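Local coordinates for protein assemblin (Human herpesvirus 3, PDB 1VZV) that is a serine protease, active as a dimer, that probably cleaves the assembly protein inside the viral procapsid so that the capsid can mature, at residues G140-Y145 / K211-A216; A6-L11 / F156-M161; C69-A74 / V180-E185; I38-R43 / D186-V191. All coordinates share one frame; numbering follows the deposited sequence.

Contact 1: residues G140-Y145 / K211-A216; sequences GTVVNY and KRRREA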
# COMPACT_ATOMS: atom_id res chain seq x y z
N GLY A 140 -21.08 -3.65 -4.57
CA GLY A 140 -21.41 -3.68 -3.15
C GLY A 140 -20.42 -4.58 -2.42
O GLY A 140 -20.68 -5.02 -1.29
N THR A 141 -19.27 -4.81 -3.08
CA THR A 141 -18.22 -5.71 -2.62
C THR A 141 -17.39 -5.32 -1.42
O THR A 141 -16.29 -5.83 -1.25
CB THR A 141 -17.24 -6.13 -3.77
OG1 THR A 141 -16.65 -4.97 -4.38
CG2 THR A 141 -17.93 -6.96 -4.82
N VAL A 142 -17.87 -4.40 -0.59
CA VAL A 142 -17.11 -4.07 0.62
C VAL A 142 -17.48 -5.16 1.64
O VAL A 142 -18.59 -5.71 1.59
CB VAL A 142 -17.44 -2.66 1.10
CG1 VAL A 142 -17.62 -2.64 2.58
CG2 VAL A 142 -16.33 -1.74 0.71
N VAL A 143 -16.56 -5.55 2.50
CA VAL A 143 -16.88 -6.60 3.46
C VAL A 143 -16.67 -6.24 4.91
O VAL A 143 -16.04 -5.25 5.23
CB VAL A 143 -16.15 -7.91 3.14
CG1 VAL A 143 -16.72 -8.51 1.91
CG2 VAL A 143 -14.69 -7.67 2.99
N ASN A 144 -17.26 -7.04 5.79
CA ASN A 144 -17.14 -6.87 7.21
C ASN A 144 -16.48 -8.13 7.74
O ASN A 144 -16.71 -9.23 7.23
CB ASN A 144 -18.50 -6.64 7.85
CG ASN A 144 -18.41 -6.16 9.29
OD1 ASN A 144 -17.79 -5.14 9.58
ND2 ASN A 144 -19.05 -6.88 10.20
N TYR A 145 -15.58 -7.94 8.70
CA TYR A 145 -14.81 -9.00 9.37
C TYR A 145 -15.08 -8.85 10.87
O TYR A 145 -15.21 -7.72 11.36
CB TYR A 145 -13.31 -8.76 9.23
CG TYR A 145 -12.69 -8.83 7.86
CD1 TYR A 145 -12.82 -7.78 6.96
CD2 TYR A 145 -11.90 -9.91 7.51
CE1 TYR A 145 -12.17 -7.81 5.72
CE2 TYR A 145 -11.24 -9.95 6.29
CZ TYR A 145 -11.38 -8.90 5.39
OH TYR A 145 -10.74 -8.98 4.16
N LYS A 211 -18.60 4.49 -0.19
CA LYS A 211 -19.87 4.21 -0.84
C LYS A 211 -20.21 2.74 -1.10
O LYS A 211 -21.40 2.40 -1.09
CB LYS A 211 -20.10 5.08 -2.09
CG LYS A 211 -19.23 4.76 -3.28
CD LYS A 211 -19.08 5.95 -4.22
CE LYS A 211 -18.11 7.01 -3.63
NZ LYS A 211 -18.34 7.37 -2.17
N ARG A 212 -19.22 1.87 -1.31
CA ARG A 212 -19.49 0.44 -1.53
C ARG A 212 -20.07 -0.09 -0.22
O ARG A 212 -20.94 -0.97 -0.22
CB ARG A 212 -18.20 -0.32 -1.81
CG ARG A 212 -17.40 0.13 -3.02
CD ARG A 212 -18.02 -0.35 -4.30
NE ARG A 212 -17.14 -0.25 -5.47
CZ ARG A 212 -16.01 -0.95 -5.64
NH1 ARG A 212 -15.55 -1.79 -4.70
NH2 ARG A 212 -15.31 -0.77 -6.75
N ARG A 213 -19.59 0.48 0.89
CA ARG A 213 -20.02 0.13 2.25
C ARG A 213 -21.51 0.48 2.41
O ARG A 213 -22.31 -0.35 2.83
CB ARG A 213 -19.19 0.92 3.25
CG ARG A 213 -18.88 0.22 4.57
CD ARG A 213 -18.29 1.22 5.58
NE ARG A 213 -19.21 2.34 5.76
CZ ARG A 213 -20.17 2.39 6.68
NH1 ARG A 213 -20.28 1.44 7.61
NH2 ARG A 213 -20.98 3.44 6.72
N ARG A 214 -21.88 1.71 2.06
CA ARG A 214 -23.25 2.17 2.13
C ARG A 214 -24.15 1.34 1.23
O ARG A 214 -25.31 1.10 1.53
CB ARG A 214 -23.31 3.62 1.70
CG ARG A 214 -23.55 4.60 2.81
CD ARG A 214 -25.01 4.59 3.23
NE ARG A 214 -25.64 5.92 3.13
CZ ARG A 214 -25.39 6.96 3.93
NH1 ARG A 214 -24.50 6.86 4.92
NH2 ARG A 214 -26.03 8.11 3.73
N GLU A 215 -23.63 0.91 0.09
CA GLU A 215 -24.43 0.11 -0.82
C GLU A 215 -24.71 -1.27 -0.23
O GLU A 215 -25.80 -1.80 -0.38
CB GLU A 215 -23.77 -0.01 -2.23
CG GLU A 215 -24.23 1.02 -3.31
CD GLU A 215 -25.78 1.09 -3.56
OE1 GLU A 215 -26.57 0.32 -2.95
OE2 GLU A 215 -26.23 1.94 -4.37
N ALA A 216 -23.73 -1.85 0.47
CA ALA A 216 -23.95 -3.18 1.03
C ALA A 216 -24.93 -3.18 2.21
O ALA A 216 -25.44 -4.22 2.61
CB ALA A 216 -22.62 -3.80 1.45
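V142 points its side chain at the last turns of the helix 205-216 and splits its two methyl groups between neighbouring arginines. CG2 meets CB of R212 at 3.4 Å, while CG1 rests on the start of the R213 chain, 3.7 Å from CG. Both side chains run at a slant to the valine, and only their aliphatic parts touch it. A branched residue suits this place because one methyl can be given to each helix residue. T141 lies differently: it runs side by side with R212, pointing the same way. With chi1 at 57°, OG1 sits between its own N and carbonyl carbon and is 3.4 Å from NH1 of R212, but the angle is too poor for a bond. The hydroxyl is hydrogen-bonded instead to the carbonyl O of R138, and NH2 of R212 makes a weak bond to that of G136. At G140 the two backbones run close, CA to CA of R212 4.8 Å, and the G140 O is 3.6 Å from the small CB of A216. The exposed end of E215 leads away to a salt bridge with R59. The glycine- and arginine-rich turn before this segment corresponds to the oxyanion-hole loop of herpesvirus proteases and probably serves so here. The C-terminal helix packs against the segment joining that loop to barrel strand 144-146, the side chain of T141 about 6 Å from that of catalytic S110.

Contact 2: residues A6-L11 / F156-M161; sequences AGYLAL and FRVLSM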
# COMPACT_ATOMS: atom_id res chain seq x y z
N ALA A 6 -18.12 -11.51 5.98
CA ALA A 6 -19.43 -11.66 5.36
C ALA A 6 -19.70 -10.44 4.49
O ALA A 6 -19.29 -9.33 4.83
CB ALA A 6 -20.50 -11.82 6.41
N GLY A 7 -20.33 -10.63 3.33
CA GLY A 7 -20.62 -9.52 2.44
C GLY A 7 -21.29 -10.08 1.22
O GLY A 7 -21.51 -11.29 1.14
N TYR A 8 -21.65 -9.22 0.27
CA TYR A 8 -22.30 -9.65 -0.96
C TYR A 8 -21.27 -9.89 -2.04
O TYR A 8 -20.43 -9.04 -2.31
CB TYR A 8 -23.21 -8.57 -1.51
CG TYR A 8 -24.40 -8.20 -0.67
CD1 TYR A 8 -25.58 -8.91 -0.78
CD2 TYR A 8 -24.38 -7.07 0.12
CE1 TYR A 8 -26.69 -8.51 -0.15
CE2 TYR A 8 -25.50 -6.66 0.76
CZ TYR A 8 -26.66 -7.39 0.62
OH TYR A 8 -27.82 -6.96 1.22
N LEU A 9 -21.38 -11.03 -2.70
CA LEU A 9 -20.44 -11.34 -3.77
C LEU A 9 -20.70 -10.36 -4.91
O LEU A 9 -19.76 -9.97 -5.62
CB LEU A 9 -20.66 -12.78 -4.25
CG LEU A 9 -19.80 -13.90 -3.68
CD1 LEU A 9 -19.18 -13.48 -2.38
CD2 LEU A 9 -20.62 -15.17 -3.52
N ALA A 10 -21.96 -9.97 -5.07
CA ALA A 10 -22.38 -9.06 -6.15
C ALA A 10 -23.81 -8.54 -5.98
O ALA A 10 -24.69 -9.24 -5.45
CB ALA A 10 -22.27 -9.77 -7.49
N LEU A 11 -24.07 -7.31 -6.41
CA LEU A 11 -25.42 -6.79 -6.30
C LEU A 11 -26.08 -6.95 -7.65
O LEU A 11 -25.53 -6.51 -8.67
CB LEU A 11 -25.46 -5.34 -5.83
CG LEU A 11 -25.16 -5.05 -4.35
CD1 LEU A 11 -25.56 -3.63 -4.05
CD2 LEU A 11 -25.93 -6.00 -3.46
N PHE A 156 -25.13 -5.50 8.57
CA PHE A 156 -25.82 -5.28 7.29
C PHE A 156 -27.26 -4.94 7.61
O PHE A 156 -28.07 -5.84 7.78
CB PHE A 156 -25.76 -6.55 6.46
CG PHE A 156 -24.37 -6.92 6.03
CD1 PHE A 156 -23.83 -6.37 4.88
CD2 PHE A 156 -23.58 -7.72 6.83
CE1 PHE A 156 -22.53 -6.61 4.54
CE2 PHE A 156 -22.27 -7.97 6.49
CZ PHE A 156 -21.74 -7.41 5.35
N ARG A 157 -27.59 -3.65 7.66
CA ARG A 157 -28.94 -3.18 8.03
C ARG A 157 -30.13 -3.60 7.20
O ARG A 157 -31.27 -3.52 7.66
CB ARG A 157 -28.96 -1.67 8.18
CG ARG A 157 -27.93 -1.10 9.18
CD ARG A 157 -28.34 0.32 9.60
NE ARG A 157 -27.24 1.15 10.09
CZ ARG A 157 -27.39 2.39 10.57
NH1 ARG A 157 -28.61 2.94 10.63
NH2 ARG A 157 -26.34 3.09 10.99
N VAL A 158 -29.87 -4.00 5.96
CA VAL A 158 -30.92 -4.45 5.03
C VAL A 158 -31.16 -5.98 5.06
O VAL A 158 -32.29 -6.45 4.87
CB VAL A 158 -30.63 -4.01 3.56
CG1 VAL A 158 -30.71 -2.48 3.43
CG2 VAL A 158 -29.24 -4.51 3.11
N LEU A 159 -30.10 -6.74 5.29
CA LEU A 159 -30.18 -8.19 5.32
C LEU A 159 -31.23 -8.64 6.34
O LEU A 159 -31.13 -8.36 7.52
CB LEU A 159 -28.80 -8.77 5.65
CG LEU A 159 -28.70 -10.28 5.50
CD1 LEU A 159 -28.86 -10.63 4.04
CD2 LEU A 159 -27.39 -10.81 6.07
N SER A 160 -32.24 -9.33 5.85
CA SER A 160 -33.34 -9.84 6.66
C SER A 160 -32.88 -10.73 7.80
O SER A 160 -31.91 -11.48 7.66
CB SER A 160 -34.26 -10.68 5.78
OG SER A 160 -33.55 -11.79 5.25
N MET A 161 -33.62 -10.68 8.91
CA MET A 161 -33.29 -11.53 10.06
C MET A 161 -33.46 -12.98 9.61
O MET A 161 -32.72 -13.86 10.05
CB MET A 161 -34.21 -11.21 11.24
CG MET A 161 -33.86 -11.91 12.56
SD MET A 161 -32.32 -11.37 13.36
CE MET A 161 -31.71 -12.99 13.98
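The end of barrel strand 3-8 is overlaid, at A6, G7 and Y8, by F156 and V158 of the loop that leads into helix 161-173. F156 holds the centre. Its ring turns its CZ end to the strand backbone, and the carbonyl O of A6 lies at the ring's edge, near its plane, 3.2 Å from CZ. An aromatic edge, with its slightly positive hydrogens, is a suitable neighbour for a carbonyl oxygen. The CB of A6 is 4.2 Å from CE2, and a side chain this small lets the CZ end of the ring approach the backbone; CA of G7 lies 3.8 Å from CZ. Y8 adds a second ring, its CE2 4.5 Å from CD1 of F156, in a looser apolar contact. Further out, the phenol oxygen of Y8 is 3.4 Å from CG2 of V158, and that hydroxyl has its polar partner in D57. L11, past the end of the strand, curls back so that CD2 sits 3.8 Å above the centre of the Y8 ring. The cluster is completed by F62 on the neighbouring strand 61-67, which meets both F156 and Y8 edge-to-face. Past V158 the loop enters helix 161-173 with S160 as N-cap, its OG accepting from the backbone N of S163. Aromatic residues gathered in this way form a small hydrophobic core between the outside of the assemblin beta barrel and the helical layer packed round it.

Contact 3: residues C69-A74 / V180-E185; sequences CPQLHA and VWKVSE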
# COMPACT_ATOMS: atom_id res chain seq x y z
N CYS A 69 -5.84 -18.25 9.41
CA CYS A 69 -4.46 -18.44 8.93
C CYS A 69 -3.55 -17.75 9.94
O CYS A 69 -3.52 -16.53 10.05
CB CYS A 69 -4.27 -17.83 7.51
SG CYS A 69 -2.53 -17.70 6.96
N PRO A 70 -2.81 -18.53 10.73
CA PRO A 70 -1.95 -17.86 11.70
C PRO A 70 -0.94 -16.92 11.10
O PRO A 70 -0.66 -15.87 11.68
CB PRO A 70 -1.30 -19.02 12.46
CG PRO A 70 -1.25 -20.11 11.44
CD PRO A 70 -2.63 -19.98 10.76
N GLN A 71 -0.41 -17.24 9.93
CA GLN A 71 0.59 -16.37 9.33
C GLN A 71 0.05 -15.00 8.90
O GLN A 71 0.73 -13.98 9.06
CB GLN A 71 1.31 -17.06 8.16
CG GLN A 71 2.22 -18.23 8.57
CD GLN A 71 1.44 -19.42 9.07
OE1 GLN A 71 0.32 -19.66 8.63
NE2 GLN A 71 2.00 -20.14 10.03
N LEU A 72 -1.19 -14.97 8.40
CA LEU A 72 -1.81 -13.73 7.96
C LEU A 72 -1.77 -12.64 9.02
O LEU A 72 -1.63 -11.48 8.68
CB LEU A 72 -3.24 -13.99 7.49
CG LEU A 72 -4.07 -12.93 6.76
CD1 LEU A 72 -5.08 -12.31 7.72
CD2 LEU A 72 -3.22 -11.90 6.07
N HIS A 73 -1.87 -13.00 10.30
CA HIS A 73 -1.82 -12.00 11.38
C HIS A 73 -0.38 -11.67 11.76
O HIS A 73 -0.07 -10.53 12.12
CB HIS A 73 -2.52 -12.48 12.64
CG HIS A 73 -3.95 -12.86 12.45
ND1 HIS A 73 -4.82 -13.00 13.51
CD2 HIS A 73 -4.64 -13.22 11.34
CE1 HIS A 73 -5.98 -13.46 13.07
NE2 HIS A 73 -5.90 -13.60 11.76
N ALA A 74 0.48 -12.67 11.72
CA ALA A 74 1.86 -12.45 12.10
C ALA A 74 2.62 -11.46 11.21
O ALA A 74 3.24 -10.55 11.75
CB ALA A 74 2.59 -13.76 12.16
N VAL A 180 -6.56 -24.84 10.16
CA VAL A 180 -5.78 -23.60 10.13
C VAL A 180 -4.96 -23.52 8.82
O VAL A 180 -4.13 -24.39 8.52
CB VAL A 180 -4.91 -23.35 11.43
CG1 VAL A 180 -5.69 -23.71 12.68
CG2 VAL A 180 -3.58 -24.07 11.38
N TRP A 181 -5.29 -22.54 7.99
CA TRP A 181 -4.61 -22.33 6.72
C TRP A 181 -3.22 -21.76 6.93
O TRP A 181 -3.04 -20.69 7.53
CB TRP A 181 -5.44 -21.43 5.81
CG TRP A 181 -6.68 -22.12 5.35
CD1 TRP A 181 -6.85 -22.79 4.17
CD2 TRP A 181 -7.88 -22.31 6.10
NE1 TRP A 181 -8.08 -23.41 4.15
CE2 TRP A 181 -8.74 -23.13 5.32
CE3 TRP A 181 -8.33 -21.87 7.35
CZ2 TRP A 181 -10.01 -23.53 5.77
CZ3 TRP A 181 -9.59 -22.26 7.79
CH2 TRP A 181 -10.42 -23.08 7.00
N LYS A 182 -2.22 -22.51 6.50
CA LYS A 182 -0.86 -22.06 6.65
C LYS A 182 -0.27 -21.64 5.32
O LYS A 182 -0.35 -22.41 4.35
CB LYS A 182 -0.00 -23.17 7.24
CG LYS A 182 -0.23 -23.34 8.71
CD LYS A 182 0.54 -24.52 9.26
CE LYS A 182 0.66 -24.42 10.77
NZ LYS A 182 1.58 -23.30 11.18
N VAL A 183 0.20 -20.39 5.24
CA VAL A 183 0.87 -19.85 4.04
C VAL A 183 2.21 -19.50 4.67
O VAL A 183 2.39 -19.69 5.86
CB VAL A 183 0.14 -18.61 3.42
CG1 VAL A 183 0.95 -18.06 2.30
CG2 VAL A 183 -1.21 -18.99 2.86
N SER A 184 3.15 -18.97 3.91
CA SER A 184 4.46 -18.70 4.49
C SER A 184 4.88 -17.25 4.47
O SER A 184 5.17 -16.71 3.42
CB SER A 184 5.49 -19.54 3.75
OG SER A 184 4.87 -20.66 3.12
N GLU A 185 4.99 -16.65 5.65
CA GLU A 185 5.40 -15.25 5.83
C GLU A 185 6.15 -14.62 4.65
O GLU A 185 5.77 -13.55 4.17
CB GLU A 185 6.27 -15.15 7.10
CG GLU A 185 5.96 -13.97 8.00
CD GLU A 185 5.97 -14.35 9.49
OE1 GLU A 185 5.92 -15.57 9.81
OE2 GLU A 185 6.03 -13.43 10.36
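Q71 lays its side chain across the backbone of K182 and V183, with CG 3.1 Å from the carbonyl O of V183. Its CG stands beside its own backbone N (chi1 -69°), and the bend at chi2 brings the amide over K182. Which amide atom faces which partner is uncertain in this model. C69, the N-cap of helix 70-79, supplies the second point of contact. Its CA approaches the carbonyl O of W181 at 3.0 Å in a CA-H...O contact, and its CB is 4.1 Å from CB of W181. SG turns to its own helix and accepts from N of L72 in a weak capping bond of 3.4 Å and 149°. P70 fits the first turn, where no backbone N-H is required; the P70 and V180 side chains cross at about a right angle, CD of P70 4.1 Å from CB of V180. At the other end E185 bends toward A74, its OE2 3.9 Å from CB, and it also packs on K190 of the second subunit. A backbone hydrogen bond between W181 and R68 ties the loop to the residue before the N-cap. The chemistry is thus that of C-H groups lying against carbonyl oxygens, with long polar chains at the surface, which implies a fit that depends much on shape, while the bond between W181 and R68 gives a directional link.

Contact 4: residues I38-R43 / D186-V191; sequences INIDHR and DKLAKV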
# COMPACT_ATOMS: atom_id res chain seq x y z
N ILE A 38 -11.02 -18.96 -0.09
CA ILE A 38 -10.74 -17.54 0.03
C ILE A 38 -9.23 -17.31 -0.00
O ILE A 38 -8.49 -17.78 0.86
CB ILE A 38 -11.36 -17.00 1.36
CG1 ILE A 38 -12.82 -16.63 1.12
CG2 ILE A 38 -10.59 -15.81 1.92
CD1 ILE A 38 -13.46 -15.97 2.30
N ASN A 39 -8.75 -16.66 -1.04
CA ASN A 39 -7.33 -16.38 -1.10
C ASN A 39 -7.17 -14.87 -1.24
O ASN A 39 -8.16 -14.16 -1.38
CB ASN A 39 -6.62 -17.18 -2.21
CG ASN A 39 -7.02 -16.75 -3.61
OD1 ASN A 39 -7.35 -15.59 -3.85
ND2 ASN A 39 -6.94 -17.69 -4.56
N ILE A 40 -5.94 -14.40 -1.20
CA ILE A 40 -5.64 -12.98 -1.30
C ILE A 40 -5.06 -12.65 -2.67
O ILE A 40 -4.19 -13.36 -3.13
CB ILE A 40 -4.58 -12.62 -0.22
CG1 ILE A 40 -5.11 -12.91 1.18
CG2 ILE A 40 -4.08 -11.19 -0.39
CD1 ILE A 40 -4.06 -12.78 2.23
N ASP A 41 -5.54 -11.60 -3.33
CA ASP A 41 -5.02 -11.18 -4.64
C ASP A 41 -5.31 -12.18 -5.76
O ASP A 41 -4.76 -12.06 -6.87
CB ASP A 41 -3.49 -10.92 -4.53
CG ASP A 41 -2.84 -10.32 -5.83
OD1 ASP A 41 -3.38 -9.33 -6.36
OD2 ASP A 41 -1.75 -10.82 -6.29
N HIS A 42 -6.22 -13.12 -5.50
CA HIS A 42 -6.56 -14.20 -6.46
C HIS A 42 -5.42 -15.22 -6.58
O HIS A 42 -5.43 -16.06 -7.47
CB HIS A 42 -6.92 -13.67 -7.85
CG HIS A 42 -8.21 -12.92 -7.91
ND1 HIS A 42 -9.45 -13.51 -7.97
CD2 HIS A 42 -8.44 -11.59 -7.95
CE1 HIS A 42 -10.37 -12.54 -8.06
NE2 HIS A 42 -9.81 -11.34 -8.04
N ARG A 43 -4.47 -15.14 -5.65
CA ARG A 43 -3.33 -16.03 -5.59
C ARG A 43 -3.70 -17.43 -5.14
O ARG A 43 -3.94 -17.69 -3.97
CB ARG A 43 -2.26 -15.47 -4.64
CG ARG A 43 -1.46 -14.33 -5.22
CD ARG A 43 -0.60 -14.80 -6.38
NE ARG A 43 0.71 -15.30 -5.95
CZ ARG A 43 1.79 -14.52 -5.81
NH1 ARG A 43 1.70 -13.21 -6.07
NH2 ARG A 43 2.96 -15.05 -5.41
N ASP A 186 7.19 -15.31 4.16
CA ASP A 186 8.01 -14.83 3.04
C ASP A 186 7.22 -14.57 1.77
O ASP A 186 7.50 -13.61 1.08
CB ASP A 186 9.17 -15.79 2.74
CG ASP A 186 10.37 -15.58 3.68
OD1 ASP A 186 10.53 -14.44 4.19
OD2 ASP A 186 11.17 -16.55 3.89
N LYS A 187 6.27 -15.46 1.45
CA LYS A 187 5.42 -15.32 0.25
C LYS A 187 4.14 -14.52 0.55
O LYS A 187 3.50 -13.94 -0.33
CB LYS A 187 5.03 -16.69 -0.30
CG LYS A 187 3.82 -17.30 0.36
CD LYS A 187 2.75 -17.49 -0.67
CE LYS A 187 3.25 -18.36 -1.82
NZ LYS A 187 3.62 -19.76 -1.42
N LEU A 188 3.77 -14.53 1.83
CA LEU A 188 2.60 -13.83 2.29
C LEU A 188 2.93 -12.35 2.22
O LEU A 188 2.11 -11.57 1.76
CB LEU A 188 2.27 -14.25 3.72
CG LEU A 188 0.85 -13.99 4.21
CD1 LEU A 188 -0.17 -14.52 3.20
CD2 LEU A 188 0.66 -14.64 5.56
N ALA A 189 4.16 -11.99 2.60
CA ALA A 189 4.60 -10.59 2.58
C ALA A 189 4.74 -10.06 1.15
O ALA A 189 4.77 -8.85 0.92
CB ALA A 189 5.89 -10.44 3.33
N LYS A 190 4.80 -10.99 0.20
CA LYS A 190 4.91 -10.66 -1.22
C LYS A 190 3.51 -10.53 -1.81
O LYS A 190 3.27 -9.67 -2.65
CB LYS A 190 5.72 -11.72 -1.98
CG LYS A 190 7.24 -11.66 -1.74
CD LYS A 190 7.99 -12.82 -2.39
CE LYS A 190 9.50 -12.74 -2.05
NZ LYS A 190 10.33 -11.76 -2.88
N VAL A 191 2.59 -11.39 -1.42
CA VAL A 191 1.25 -11.25 -1.96
C VAL A 191 0.65 -9.96 -1.39
O VAL A 191 -0.00 -9.21 -2.10
CB VAL A 191 0.32 -12.43 -1.62
CG1 VAL A 191 -0.99 -12.29 -2.37
CG2 VAL A 191 0.97 -13.75 -1.95
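Apolar packing comes first, and V191 carries it. One methyl, CG1, points into the turn that follows strand 37-40 and gathers several neighbours: CG2 of I40 at 3.8 Å, CB of D41 at 3.6 Å, and both CG of R43 and the carbonyl O of I40 at 3.5 Å. That methyl is there because it lies opposite the backbone N (chi1 -173°), which leaves CG2 directed to the arginine's far end. I40 also extends CD1 to CD1 of L188 at 4.4 Å, so two beta-branched residues and a leucine fill the space between helix 185-197 and the barrel. A second kind of contact is a methyl on a flat cation. The R43 chain, bent at chi2 and chi3, folds over V191 until CG2 lies 4.0 Å above the centre of one guanidinium face; NE is meanwhile held by a salt bridge to D45. Other polar bonds close the turn or reach the second subunit. I40 to R43 form a type I' turn, closed by N of R43 on O of I40 at 3.1 Å, and D41 and H42 in its middle take positive phi. Two links lead to the second subunit: OD1 of D41 to H81 there, and a salt bridge from K190 to its E78. H42 is turned away from the helix to meet the ring of H129. The turn thus presents one histidine of the Ser-His-His catalytic triad on one side and leans on the dimer-interface helix with the other, as in other herpesvirus proteases; the dimer is the active species of this one.

In the fold
Contacts 2 and 4 are buried, contact 1 partly so, and contact 3 lies at the surface. Contacts 1 and 2 are neighbours, their centres 9 Å apart, joined where strands 144-146 and 3-8 pair through a probable hydrogen bond from A6 N to N144 O (3.0 Å) and where A216 packs on Y8 and F156. Contacts 3 and 4 form the other pair, about 10 Å apart between centres on the opposite side of the chain's centre; both involve the region of helix 185-197, with L188 packing on Q71 and L72. Chemistry follows position: aromatic rings in contact 2, aliphatic groups in contact 4, arginine stems in contact 1, and backbone carbonyls and polar chains in contact 3.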